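Local coordinates for protein 2-dehydro-3-deoxy-D-arabinonate dehydratase (Sulfolobus solfataricus, PDB 2Q18) that catalyses the metal-dependent dehydration of 2-dehydro-3-deoxy-D-arabinonate to 2,5-dioxopentanoate in a pentose oxidation pathway, working as a homotetramer of the FAH family, at residues 128-133 and 283-288; 79-84 and 106-111; 33-38 and 155-160. All blocks are in the same frame, centred on the assembly; numbering follows the deposited sequence.

Contact 1 (128-133 and 283-288); sequences GEAIAV and ITPVKK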
loop_
_atom_site.group_PDB
_atom_site.type_symbol
_atom_site.label_atom_id
_atom_site.label_comp_id
_atom_site.label_asym_id
_atom_site.label_seq_id
_atom_site.Cartn_x
_atom_site.Cartn_y
_atom_site.Cartn_z
ATOM N N GLY A 128 30.755 -2.636 -2.800
ATOM C CA GLY A 128 31.105 -2.934 -1.411
ATOM C C GLY A 128 30.443 -4.174 -0.841
ATOM O O GLY A 128 30.708 -4.554 0.301
ATOM N N GLU A 129 29.578 -4.806 -1.631
ATOM C CA GLU A 129 28.888 -6.017 -1.201
ATOM C C GLU A 129 29.538 -7.215 -1.877
ATOM O O GLU A 129 30.233 -7.060 -2.878
ATOM C CB GLU A 129 27.389 -5.926 -1.537
ATOM C CG GLU A 129 26.736 -4.635 -1.014
ATOM C CD GLU A 129 25.277 -4.455 -1.438
ATOM O OE1 GLU A 129 24.840 -5.093 -2.424
ATOM O OE2 GLU A 129 24.572 -3.656 -0.780
ATOM N N ALA A 130 29.313 -8.405 -1.335
ATOM C CA ALA A 130 29.987 -9.601 -1.829
ATOM C C ALA A 130 29.304 -10.251 -3.032
ATOM O O ALA A 130 28.088 -10.487 -3.018
ATOM C CB ALA A 130 30.147 -10.620 -0.701
ATOM N N ILE A 131 30.098 -10.532 -4.066
ATOM C CA ILE A 131 29.698 -11.459 -5.124
ATOM C C ILE A 131 29.999 -12.879 -4.644
ATOM O O ILE A 131 30.707 -13.066 -3.645
ATOM C CB ILE A 131 30.399 -11.170 -6.482
ATOM C CG1 ILE A 131 31.931 -11.154 -6.335
ATOM C CG2 ILE A 131 29.888 -9.854 -7.077
ATOM C CD1 ILE A 131 32.699 -11.128 -7.661
ATOM N N ALA A 132 29.461 -13.880 -5.337
ATOM C CA ALA A 132 29.590 -15.253 -4.870
ATOM C C ALA A 132 30.157 -16.194 -5.921
ATOM O O ALA A 132 30.032 -15.955 -7.126
ATOM C CB ALA A 132 28.249 -15.773 -4.342
ATOM N N VAL A 133 30.813 -17.249 -5.437
ATOM C CA VAL A 133 31.268 -18.360 -6.260
ATOM C C VAL A 133 30.419 -19.535 -5.823
ATOM O O VAL A 133 30.334 -19.823 -4.625
ATOM C CB VAL A 133 32.785 -18.677 -6.040
ATOM C CG1 VAL A 133 33.201 -19.937 -6.788
ATOM C CG2 VAL A 133 33.653 -17.505 -6.474
ATOM N N ILE A 283 33.737 -2.163 -6.686
ATOM C CA ILE A 283 34.562 -3.017 -5.834
ATOM C C ILE A 283 33.705 -4.002 -5.046
ATOM O O ILE A 283 32.820 -3.600 -4.290
ATOM C CB ILE A 283 35.439 -2.174 -4.855
ATOM C CG1 ILE A 283 36.360 -1.227 -5.631
ATOM C CG2 ILE A 283 36.239 -3.087 -3.920
ATOM C CD1 ILE A 283 36.938 -0.083 -4.795
ATOM N N THR A 284 33.972 -5.292 -5.221
ATOM C CA THR A 284 33.221 -6.322 -4.514
ATOM C C THR A 284 34.130 -7.421 -3.957
ATOM O O THR A 284 34.897 -8.037 -4.709
ATOM C CB THR A 284 32.151 -6.992 -5.421
ATOM O OG1 THR A 284 32.794 -7.664 -6.508
ATOM C CG2 THR A 284 31.146 -5.966 -5.974
ATOM N N PRO A 285 34.046 -7.674 -2.637
ATOM C CA PRO A 285 34.666 -8.881 -2.083
ATOM C C PRO A 285 33.972 -10.141 -2.593
ATOM O O PRO A 285 32.853 -10.068 -3.114
ATOM C CB PRO A 285 34.464 -8.733 -0.571
ATOM C CG PRO A 285 33.336 -7.764 -0.419
ATOM C CD PRO A 285 33.404 -6.845 -1.598
ATOM N N VAL A 286 34.641 -11.281 -2.449
ATOM C CA VAL A 286 34.139 -12.548 -2.959
ATOM C C VAL A 286 33.866 -13.492 -1.798
ATOM O O VAL A 286 34.660 -13.588 -0.859
ATOM C CB VAL A 286 35.146 -13.195 -3.949
ATOM C CG1 VAL A 286 34.647 -14.547 -4.444
ATOM C CG2 VAL A 286 35.417 -12.269 -5.121
ATOM N N LYS A 287 32.725 -14.168 -1.862
ATOM C CA LYS A 287 32.381 -15.210 -0.913
ATOM C C LYS A 287 32.188 -16.529 -1.660
ATOM O O LYS A 287 31.381 -16.615 -2.591
ATOM C CB LYS A 287 31.118 -14.827 -0.128
ATOM C CG LYS A 287 30.523 -15.938 0.732
ATOM C CD LYS A 287 31.347 -16.186 1.996
ATOM C CE LYS A 287 30.896 -17.445 2.725
ATOM N NZ LYS A 287 31.773 -17.726 3.895
ATOM N N LYS A 288 32.948 -17.545 -1.264
ATOM C CA LYS A 288 32.754 -18.888 -1.790
ATOM C C LYS A 288 31.621 -19.565 -1.024
ATOM O O LYS A 288 31.663 -19.656 0.205
ATOM C CB LYS A 288 34.046 -19.706 -1.686
ATOM C CG LYS A 288 33.877 -21.202 -1.951
ATOM C CD LYS A 288 33.807 -21.516 -3.438
ATOM C CE LYS A 288 33.661 -23.017 -3.670
ATOM N NZ LYS A 288 33.838 -23.368 -5.108
#
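Residues 131-133 run parallel to the end of strand 280-288, Ile131 beside Val286, Ala132 beside Lys287 and Val133 beside Lys288, with the strand axes at 33° and 4.6 Å apart at closest approach. This parallel pair lies at one edge, within the chain, of a mixed sheet of the FAH-family fold. Its ladder is the regular parallel one: Ile131 N to Pro285 O at 3.0 Å, Lys287 N to Ile131 O at 2.9 Å, then Val133 N to Lys287 O. Ahead of the strand, Gly128 N reaches Ile283 O at 2.7 Å, the donor almost in line with the carbonyl. Ile131, Val133, Val286 and Lys288 share one face. Val286 spreads its methyls between two partners, CG2 against Ile131 CG1 and CG1 against Val133 CG2 at 3.7 Å. Ile131 holds CG1 between its backbone N and carbonyl carbon (chi1 55°), which lays the branch across the Thr284 side chain at about a right angle, CG1 3.6 Å from Thr284 OG1. Beyond the pair, Ile131 packs on Val272 of strand 271-276, Ala189 of strand 188-195 and Val165 of strand 156-167. Trimming Ile131 to an alanine would probably open a gap beside Val286 CG2 and Thr284 OG1 and take away the packing on these strands. The opposite face carries Ala132 and Lys287. Lys288, bent at chi2, lays its aliphatic chain obliquely across Val133, while its ammonium bonds to Arg134 O; Lys288 CD rests 3.8 Å from Val133 CG1.

Contact 2 (79-84 and 106-111); sequences SGISYE and KVYDAV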
loop_
_atom_site.group_PDB
_atom_site.type_symbol
_atom_site.label_atom_id
_atom_site.label_comp_id
_atom_site.label_asym_id
_atom_site.label_seq_id
_atom_site.Cartn_x
_atom_site.Cartn_y
_atom_site.Cartn_z
ATOM N N SER A 79 24.616 -10.002 -22.888
ATOM C CA SER A 79 25.066 -10.420 -24.199
ATOM C C SER A 79 26.507 -10.898 -24.049
ATOM O O SER A 79 27.206 -10.518 -23.104
ATOM C CB SER A 79 24.969 -9.269 -25.196
ATOM O OG SER A 79 24.871 -9.756 -26.527
ATOM N N GLY A 80 26.936 -11.762 -24.954
ATOM C CA GLY A 80 28.306 -12.253 -24.950
ATOM C C GLY A 80 28.832 -12.344 -26.363
ATOM O O GLY A 80 28.068 -12.199 -27.327
ATOM N N ILE A 81 30.137 -12.591 -26.476
ATOM C CA ILE A 81 30.827 -12.704 -27.769
ATOM C C ILE A 81 30.572 -11.449 -28.611
ATOM O O ILE A 81 30.230 -11.527 -29.793
ATOM C CB ILE A 81 30.429 -14.003 -28.533
ATOM C CG1 ILE A 81 30.217 -15.164 -27.554
ATOM C CG2 ILE A 81 31.500 -14.369 -29.571
ATOM C CD1 ILE A 81 29.260 -16.233 -28.049
ATOM N N SER A 82 30.737 -10.292 -27.976
ATOM C CA SER A 82 30.443 -9.009 -28.606
ATOM C C SER A 82 31.706 -8.244 -29.000
ATOM O O SER A 82 31.630 -7.207 -29.666
ATOM C CB SER A 82 29.587 -8.153 -27.671
ATOM O OG SER A 82 30.273 -7.907 -26.457
ATOM N N TYR A 83 32.859 -8.761 -28.584
ATOM C CA TYR A 83 34.141 -8.115 -28.845
ATOM C C TYR A 83 34.931 -8.843 -29.928
ATOM O O TYR A 83 34.756 -10.048 -30.127
ATOM C CB TYR A 83 34.969 -8.043 -27.558
ATOM C CG TYR A 83 34.544 -6.953 -26.595
ATOM C CD1 TYR A 83 33.448 -7.128 -25.743
ATOM C CD2 TYR A 83 35.253 -5.753 -26.520
ATOM C CE1 TYR A 83 33.061 -6.128 -24.850
ATOM C CE2 TYR A 83 34.881 -4.750 -25.624
ATOM C CZ TYR A 83 33.782 -4.945 -24.795
ATOM O OH TYR A 83 33.412 -3.954 -23.914
ATOM N N GLU A 84 35.807 -8.098 -30.604
ATOM C CA GLU A 84 36.676 -8.619 -31.668
ATOM C C GLU A 84 37.317 -9.966 -31.334
ATOM O O GLU A 84 37.777 -10.184 -30.214
ATOM C CB GLU A 84 37.765 -7.597 -32.002
ATOM C CG GLU A 84 37.397 -6.622 -33.113
ATOM C CD GLU A 84 37.802 -7.126 -34.491
ATOM O OE1 GLU A 84 39.010 -7.382 -34.703
ATOM O OE2 GLU A 84 36.914 -7.258 -35.364
ATOM N N LYS A 106 30.562 -19.493 -34.186
ATOM C CA LYS A 106 29.292 -19.404 -34.911
ATOM C C LYS A 106 28.505 -18.128 -34.603
ATOM O O LYS A 106 28.147 -17.393 -35.524
ATOM C CB LYS A 106 28.426 -20.635 -34.650
ATOM C CG LYS A 106 28.639 -21.753 -35.644
ATOM C CD LYS A 106 27.346 -22.512 -35.874
ATOM C CE LYS A 106 27.308 -23.112 -37.270
ATOM N NZ LYS A 106 25.934 -23.562 -37.628
ATOM N N VAL A 107 28.252 -17.865 -33.318
ATOM C CA VAL A 107 27.527 -16.657 -32.894
ATOM C C VAL A 107 28.274 -15.390 -33.308
ATOM O O VAL A 107 27.660 -14.406 -33.726
ATOM C CB VAL A 107 27.254 -16.631 -31.361
ATOM C CG1 VAL A 107 26.541 -15.348 -30.958
ATOM C CG2 VAL A 107 26.418 -17.822 -30.942
ATOM N N TYR A 108 29.601 -15.428 -33.193
ATOM C CA TYR A 108 30.454 -14.316 -33.605
ATOM C C TYR A 108 30.220 -13.930 -35.070
ATOM O O TYR A 108 30.168 -12.745 -35.403
ATOM C CB TYR A 108 31.927 -14.668 -33.369
ATOM C CG TYR A 108 32.886 -13.530 -33.632
ATOM C CD1 TYR A 108 33.553 -13.423 -34.854
ATOM C CD2 TYR A 108 33.130 -12.558 -32.658
ATOM C CE1 TYR A 108 34.435 -12.380 -35.102
ATOM C CE2 TYR A 108 34.011 -11.509 -32.899
ATOM C CZ TYR A 108 34.660 -11.428 -34.121
ATOM O OH TYR A 108 35.534 -10.397 -34.363
ATOM N N ASP A 109 30.060 -14.938 -35.927
ATOM C CA ASP A 109 29.883 -14.733 -37.369
ATOM C C ASP A 109 28.417 -14.613 -37.811
ATOM O O ASP A 109 28.146 -14.277 -38.967
ATOM C CB ASP A 109 30.564 -15.863 -38.153
ATOM C CG ASP A 109 32.075 -15.885 -37.967
ATOM O OD1 ASP A 109 32.697 -14.802 -37.892
ATOM O OD2 ASP A 109 32.642 -16.995 -37.908
ATOM N N ALA A 110 27.484 -14.884 -36.897
ATOM C CA ALA A 110 26.057 -14.934 -37.230
ATOM C C ALA A 110 25.374 -13.575 -37.124
ATOM O O ALA A 110 25.874 -12.675 -36.450
ATOM C CB ALA A 110 25.347 -15.955 -36.356
ATOM N N VAL A 111 24.233 -13.427 -37.796
ATOM C CA VAL A 111 23.446 -12.194 -37.693
ATOM C C VAL A 111 22.845 -12.034 -36.289
ATOM O O VAL A 111 22.746 -10.919 -35.782
ATOM C CB VAL A 111 22.337 -12.067 -38.797
ATOM C CG1 VAL A 111 22.954 -12.076 -40.204
ATOM C CG2 VAL A 111 21.283 -13.157 -38.670
HETATM O O HOH W 1 28.400 -12.188 -31.686
#
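Ile81 and Tyr108 meet obliquely, the CG2 methyl of Ile81 approaching the edge of the phenol ring near its plane and lying 3.8 Å from Tyr108 CB. The other branch of Ile81 reaches the residue before it, Val107: Ile81 CD1 comes within 3.9 Å of Val107 CB, and the two side chains cross at about a right angle. The isoleucine thus straddles neighbouring residues at the C-terminal end of helix 103-109, one branch for each. Tyr108 sends its ring away from the helix, alongside residues 81-84, because its CG lies opposite the backbone N (chi1 -174°). There the ring edge meets a backbone oxygen, Tyr108 CE2 lying 3.2 Å from Tyr83 O, a polar edge contact made by carbon. Farther out, Tyr108 OH sits 3.4 Å from Glu84 CA. The Glu84 chain, bent at its second torsion, sets its carboxylate beside the hydroxyl, the plane 59° from the ring, and at 3.6 Å Glu84 OE2 and Tyr108 OH are near neighbours rather than a bonded pair. Arg230 makes a cation-pi contact with the same ring and also bonds to Tyr108 O.

A single water joins the backbones, donating to Ile81 O at 2.7 Å and to Val107 O at 3.1 Å. Leu176 of a second subunit packs on Ile81 and Asn174 of that subunit on Val107, so the contact also borders a subunit interface. Ile81 belongs to the substrate-binding site; a phosphate ion, probably from the crystallisation liquor, lies near its side chain. The direct touches are van der Waals contacts, some apolar and some involving polar atoms that do not bond, which implies that packing and one water bridge join Ile81 to helix 103-109, with no direct hydrogen bond between the segments.

Contact 3 (33-38 and 155-160); sequences ALMRYS and KILGYT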
loop_
_atom_site.group_PDB
_atom_site.type_symbol
_atom_site.label_atom_id
_atom_site.label_comp_id
_atom_site.label_asym_id
_atom_site.label_seq_id
_atom_site.Cartn_x
_atom_site.Cartn_y
_atom_site.Cartn_z
ATOM N N ALA A 33 13.415 8.771 -11.891
ATOM C CA ALA A 33 14.312 9.918 -12.048
ATOM C C ALA A 33 15.115 9.838 -13.344
ATOM O O ALA A 33 15.289 10.848 -14.030
ATOM C CB ALA A 33 15.249 10.045 -10.845
ATOM N N LEU A 34 15.596 8.638 -13.673
ATOM C CA LEU A 34 16.367 8.414 -14.898
ATOM C C LEU A 34 15.515 8.613 -16.152
ATOM O O LEU A 34 15.984 9.169 -17.149
ATOM C CB LEU A 34 16.995 7.017 -14.903
ATOM C CG LEU A 34 18.184 6.760 -13.964
ATOM C CD1 LEU A 34 18.472 5.271 -13.879
ATOM C CD2 LEU A 34 19.438 7.538 -14.399
ATOM N N MET A 35 14.268 8.147 -16.094
ATOM C CA MET A 35 13.310 8.351 -17.182
ATOM C C MET A 35 13.033 9.844 -17.403
ATOM O O MET A 35 13.098 10.324 -18.534
ATOM C CB MET A 35 12.018 7.578 -16.915
ATOM C CG MET A 35 12.174 6.063 -17.041
ATOM S SD MET A 35 10.749 5.153 -16.425
ATOM C CE MET A 35 9.535 5.557 -17.686
ATOM N N ARG A 36 12.763 10.575 -16.319
ATOM C CA ARG A 36 12.557 12.026 -16.394
ATOM C C ARG A 36 13.763 12.750 -16.992
ATOM O O ARG A 36 13.605 13.602 -17.876
ATOM C CB ARG A 36 12.223 12.617 -15.020
ATOM C CG ARG A 36 11.903 14.118 -15.057
ATOM C CD ARG A 36 11.565 14.685 -13.680
ATOM N NE ARG A 36 10.491 13.939 -13.024
ATOM C CZ ARG A 36 9.189 14.123 -13.242
ATOM N NH1 ARG A 36 8.303 13.386 -12.586
ATOM N NH2 ARG A 36 8.767 15.034 -14.114
ATOM N N TYR A 37 14.959 12.415 -16.507
ATOM C CA TYR A 37 16.185 13.046 -16.986
ATOM C C TYR A 37 16.384 12.797 -18.480
ATOM O O TYR A 37 16.813 13.688 -19.214
ATOM C CB TYR A 37 17.412 12.565 -16.200
ATOM C CG TYR A 37 18.652 13.378 -16.503
ATOM C CD1 TYR A 37 19.411 13.127 -17.645
ATOM C CD2 TYR A 37 19.051 14.416 -15.664
ATOM C CE1 TYR A 37 20.537 13.881 -17.941
ATOM C CE2 TYR A 37 20.184 15.179 -15.950
ATOM C CZ TYR A 37 20.921 14.899 -17.091
ATOM O OH TYR A 37 22.041 15.640 -17.392
ATOM N N SER A 38 16.065 11.582 -18.916
ATOM C CA SER A 38 16.148 11.208 -20.323
ATOM C C SER A 38 15.247 12.069 -21.207
ATOM O O SER A 38 15.545 12.286 -22.383
ATOM C CB SER A 38 15.770 9.742 -20.500
ATOM O OG SER A 38 16.116 9.294 -21.795
ATOM N N LYS A 155 15.127 2.274 -24.934
ATOM C CA LYS A 155 15.907 3.509 -24.919
ATOM C C LYS A 155 16.904 3.466 -23.757
ATOM O O LYS A 155 16.553 3.062 -22.644
ATOM C CB LYS A 155 14.995 4.733 -24.793
ATOM C CG LYS A 155 15.710 6.060 -24.992
ATOM C CD LYS A 155 14.861 7.253 -24.558
ATOM C CE LYS A 155 15.510 8.563 -24.994
ATOM N NZ LYS A 155 14.756 9.776 -24.545
ATOM N N ILE A 156 18.139 3.883 -24.031
ATOM C CA ILE A 156 19.203 3.903 -23.024
ATOM C C ILE A 156 19.012 5.065 -22.046
ATOM O O ILE A 156 19.047 6.234 -22.431
ATOM C CB ILE A 156 20.613 3.936 -23.679
ATOM C CG1 ILE A 156 20.875 2.615 -24.421
ATOM C CG2 ILE A 156 21.703 4.190 -22.626
ATOM C CD1 ILE A 156 22.025 2.660 -25.426
ATOM N N LEU A 157 18.803 4.727 -20.778
ATOM C CA LEU A 157 18.599 5.732 -19.733
ATOM C C LEU A 157 19.898 6.086 -19.020
ATOM O O LEU A 157 19.977 7.104 -18.327
ATOM C CB LEU A 157 17.577 5.238 -18.708
ATOM C CG LEU A 157 16.168 4.906 -19.199
ATOM C CD1 LEU A 157 15.359 4.279 -18.068
ATOM C CD2 LEU A 157 15.476 6.150 -19.746
ATOM N N GLY A 158 20.910 5.240 -19.181
ATOM C CA GLY A 158 22.203 5.481 -18.560
ATOM C C GLY A 158 23.141 4.301 -18.658
ATOM O O GLY A 158 22.765 3.243 -19.175
ATOM N N TYR A 159 24.361 4.494 -18.152
ATOM C CA TYR A 159 25.416 3.481 -18.196
ATOM C C TYR A 159 25.935 3.175 -16.801
ATOM O O TYR A 159 25.920 4.035 -15.920
ATOM C CB TYR A 159 26.596 3.953 -19.059
ATOM C CG TYR A 159 26.252 4.215 -20.507
ATOM C CD1 TYR A 159 26.467 3.239 -21.478
ATOM C CD2 TYR A 159 25.714 5.442 -20.908
ATOM C CE1 TYR A 159 26.155 3.473 -22.815
ATOM C CE2 TYR A 159 25.393 5.685 -22.243
ATOM C CZ TYR A 159 25.617 4.693 -23.188
ATOM O OH TYR A 159 25.308 4.919 -24.507
ATOM N N THR A 160 26.408 1.949 -16.620
ATOM C CA THR A 160 26.966 1.512 -15.350
ATOM C C THR A 160 28.012 0.415 -15.597
ATOM O O THR A 160 28.159 -0.076 -16.723
ATOM C CB THR A 160 25.842 1.046 -14.368
ATOM O OG1 THR A 160 26.345 1.001 -13.027
ATOM C CG2 THR A 160 25.270 -0.322 -14.757
HETATM O O HOH W 2 18.586 9.318 -17.883
HETATM O O HOH W 3 18.821 8.998 -21.985
#
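Leu34, on helix 30-40, points its CB at strand 156-167 and packs beside Leu157, with Leu34 CB 4.2 Å from Leu157 CB. Its CD2 methyl lies near Leu157 O. The Leu34 carbonyl already accepts from Ser38 N within the helix; a water also donates to it and to Leu157 O, at 2.7 Å from each oxygen, tying the helix to the strand. One residue on, Met35 sets off away from the strand at its CB, yet Met35 CG still touches Leu157 CD1 at 3.8 Å, the two chains crossing obliquely. A turn after Leu34, Ser38 brings CB within 3.7 Å of Leu157 CD2, so the fork of Leu157 divides its methyls between Met35 and Ser38. The serine OG, anti to its backbone N (chi1 -168°), is carried to the strand side, where Lys155 NZ donates to it at 3.1 Å. Lys155 reaches there as a fully extended chain, and its ammonium makes a second, weak bond to Ser38 O, so it grips both the side chain and the main chain of that residue. A second water lies 2.7 Å from Ser38 OG and donates to Ile156 O. The axes of helix residues 33-38 and strand residues 156-160 run at 116° and come within 8.2 Å. Leu157 and Gly158 both face Val149 of strand 140-150, a classic beta bulge, and Leu34 also packs on Ile194 of strand 188-195. Ile156 points away from helix 30-40 and packs against helix 233-241, putting the start of strand 156-167 between two helices.

In the fold
All three contacts are partly buried; contact 1 has the most buried residues, five, and contact 2 lies farthest from the chain's centre. Contact 1 is strand on strand, held by a direct backbone ladder; contacts 2 and 3 set a helix against a loop or strand and rely on side-chain packing plus bridging waters. Contact 3 adds a direct lysine-serine bond, and a weak one to the serine carbonyl, where contact 2 has no direct hydrogen bond between its segments. Contacts 2 and 3 reach the same array of strands, whereas contact 1 lies in a separate sheet across the chain's centre from contact 3. Only contact 2 holds an annotated substrate-binding residue; contact 3 lies away from the annotated sites.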